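Local coordinates for RNA-binding protein (Porphyromonas gingivalis W83, PDB 7JLY) that probably binds RNA through a single RNA recognition motif domain and can carry a calcium ion, at residues 62-65 against 66-69. Residues are numbered along the deposited sequence; the frame is centred on the assembly and turned at random.
Sequences EELF and DQEF
Asp-66 sets its CB over one face of the Phe-65 ring, a CH-pi contact with CB 4.1 Å from the ring centroid and 27° off the normal. The two side chains run alongside each other in the same direction, ring and carboxylate planes 23° apart. Of the Phe-65 ring atoms CD2 lies nearest to Asp-66 CB, at 3.7 Å. Phe-65 has its CG anti to the backbone N (chi1 176°), beside its own carbonyl carbon, and this lays the ring along the start of the next residue. The carboxylate of Asp-66 has a weak, long ion pair with Lys-73. Leu-64 to Gln-67 form a type II beta turn, with Asp-66 at positive phi in its third position; in this RNA recognition motif fold the turn leads from the end of helix 54-64 to the short edge strand 68-69. Gln-67 N closes it with a hydrogen bond to Leu-64 O, 3.0 Å long. The Gln-67 side chain then reaches back, extended beyond CG, and its NE2 donates to Glu-63 O at 2.8 Å. Glu-63 O lies close to the side-chain amide plane of Gln-67 but receives the N-H from above its own carbonyl plane. Two successive carbonyls at the helix C-terminus are thus taken up by one residue. Glu-63 OE2 is hydrogen-bonded to Tyr-26 OH, while Leu-64 packs on Leu-22 and Leu-23 of helix 16-23.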
ATOM      1  N   GLU A  62     -11.173  -4.620  -0.489  1.00 17.79           N
ATOM      2  CA  GLU A  62     -12.558  -4.540  -0.952  1.00 18.96           C
ATOM      3  C   GLU A  62     -13.126  -3.132  -0.750  1.00 18.92           C
ATOM      4  O   GLU A  62     -13.857  -2.611  -1.598  1.00 19.23           O
ATOM      5  CB  GLU A  62     -13.421  -5.569  -0.214  1.00 18.82           C
ATOM      6  CG  GLU A  62     -14.918  -5.503  -0.525  1.00 23.36           C
ATOM      7  CD  GLU A  62     -15.266  -6.092  -1.881  1.00 33.06           C
ATOM      8  OE1 GLU A  62     -14.382  -6.725  -2.511  1.00 37.73           O
ATOM      9  OE2 GLU A  62     -16.426  -5.915  -2.324  1.00 37.60           O
ATOM     10  N   GLU A  63     -12.782  -2.516   0.371  1.00 17.02           N
ATOM     11  CA  GLU A  63     -13.264  -1.166   0.644  1.00 16.54           C
ATOM     12  C   GLU A  63     -12.551  -0.148  -0.238  1.00 17.42           C
ATOM     13  O   GLU A  63     -13.176   0.745  -0.825  1.00 17.45           O
ATOM     14  CB  GLU A  63     -13.075  -0.803   2.127  1.00 15.04           C
ATOM     15  CG  GLU A  63     -13.341   0.680   2.406  1.00 17.13           C
ATOM     16  CD  GLU A  63     -13.659   0.968   3.855  1.00 18.44           C
ATOM     17  OE1 GLU A  63     -14.189   0.058   4.542  1.00 18.69           O
ATOM     18  OE2 GLU A  63     -13.387   2.104   4.298  1.00 17.03           O
ATOM     19  N   LEU A  64     -11.236  -0.285  -0.344  1.00 17.03           N
ATOM     20  CA  LEU A  64     -10.438   0.751  -0.995  1.00 17.94           C
ATOM     21  C   LEU A  64     -10.490   0.690  -2.512  1.00 19.37           C
ATOM     22  O   LEU A  64     -10.140   1.674  -3.172  1.00 18.50           O
ATOM     23  CB  LEU A  64      -8.987   0.679  -0.527  1.00 16.86           C
ATOM     24  CG  LEU A  64      -8.742   1.091   0.928  1.00 16.97           C
ATOM     25  CD1 LEU A  64      -7.299   0.822   1.301  1.00 17.94           C
ATOM     26  CD2 LEU A  64      -9.067   2.569   1.146  1.00 19.38           C
ATOM     27  N   PHE A  65     -10.926  -0.450  -3.055  1.00 21.46           N
ATOM     28  CA  PHE A  65     -10.975  -0.653  -4.506  1.00 21.86           C
ATOM     29  C   PHE A  65     -11.634   0.513  -5.250  1.00 23.49           C
ATOM     30  O   PHE A  65     -12.766   0.905  -4.939  1.00 22.11           O
ATOM     31  CB  PHE A  65     -11.710  -1.955  -4.854  1.00 22.24           C
ATOM     32  CG  PHE A  65     -11.868  -2.175  -6.339  1.00 30.42           C
ATOM     33  CD1 PHE A  65     -10.799  -2.612  -7.106  1.00 30.28           C
ATOM     34  CD2 PHE A  65     -13.079  -1.929  -6.965  1.00 31.09           C
ATOM     35  CE1 PHE A  65     -10.935  -2.801  -8.474  1.00 30.06           C
ATOM     36  CE2 PHE A  65     -13.222  -2.119  -8.335  1.00 33.91           C
ATOM     37  CZ  PHE A  65     -12.145  -2.555  -9.086  1.00 36.04           C
ATOM     38  N   ASP A  66     -10.884   1.076  -6.199  1.00 25.18           N
ATOM     39  CA  ASP A  66     -11.377   2.100  -7.126  1.00 23.19           C
ATOM     40  C   ASP A  66     -11.557   3.479  -6.478  1.00 23.89           C
ATOM     41  O   ASP A  66     -12.004   4.411  -7.137  1.00 26.48           O
ATOM     42  CB  ASP A  66     -12.706   1.656  -7.748  1.00 26.51           C
ATOM     43  CG  ASP A  66     -12.811   2.012  -9.212  1.00 36.33           C
ATOM     44  OD1 ASP A  66     -11.878   1.667  -9.978  1.00 36.81           O
ATOM     45  OD2 ASP A  66     -13.831   2.633  -9.593  1.00 41.08           O
ATOM     46  N   GLN A  67     -11.219   3.617  -5.199  1.00 20.05           N
ATOM     47  CA  GLN A  67     -11.309   4.921  -4.556  1.00 19.96           C
ATOM     48  C   GLN A  67     -10.132   5.809  -4.962  1.00 19.60           C
ATOM     49  O   GLN A  67      -9.048   5.325  -5.244  1.00 19.35           O
ATOM     50  CB  GLN A  67     -11.351   4.783  -3.033  1.00 20.87           C
ATOM     51  CG  GLN A  67     -12.654   4.206  -2.489  1.00 22.24           C
ATOM     52  CD  GLN A  67     -12.812   4.487  -1.012  1.00 22.26           C
ATOM     53  OE1 GLN A  67     -12.626   5.620  -0.565  1.00 28.44           O
ATOM     54  NE2 GLN A  67     -13.126   3.459  -0.243  1.00 19.81           N
ATOM     55  N   GLU A  68     -10.355   7.115  -5.006  1.00 19.16           N
ATOM     56  CA  GLU A  68      -9.259   8.041  -5.206  1.00 18.68           C
ATOM     57  C   GLU A  68      -8.609   8.360  -3.874  1.00 19.63           C
ATOM     58  O   GLU A  68      -9.285   8.444  -2.848  1.00 23.95           O
ATOM     59  CB  GLU A  68      -9.759   9.319  -5.884  1.00 20.51           C
ATOM     60  CG  GLU A  68     -10.145   9.095  -7.324  1.00 17.54           C
ATOM     61  CD  GLU A  68     -10.886  10.263  -7.927  1.00 25.24           C
ATOM     62  OE1 GLU A  68     -11.189  11.232  -7.198  1.00 25.56           O
ATOM     63  OE2 GLU A  68     -11.169  10.200  -9.137  1.00 26.46           O
ATOM     64  N   PHE A  69      -7.290   8.525  -3.903  1.00 17.33           N
ATOM     65  CA  PHE A  69      -6.486   8.833  -2.735  1.00 17.14           C
ATOM     66  C   PHE A  69      -5.478   9.902  -3.170  1.00 20.77           C
ATOM     67  O   PHE A  69      -4.734   9.692  -4.131  1.00 19.41           O
ATOM     68  CB  PHE A  69      -5.794   7.557  -2.220  1.00 17.33           C
ATOM     69  CG  PHE A  69      -4.921   7.763  -1.013  1.00 22.04           C
ATOM     70  CD1 PHE A  69      -5.469   8.141   0.205  1.00 21.22           C
ATOM     71  CD2 PHE A  69      -3.556   7.525  -1.084  1.00 19.72           C
ATOM     72  CE1 PHE A  69      -4.671   8.308   1.325  1.00 21.48           C
ATOM     73  CE2 PHE A  69      -2.747   7.695   0.036  1.00 24.71           C
ATOM     74  CZ  PHE A  69      -3.304   8.089   1.237  1.00 21.41           C
TER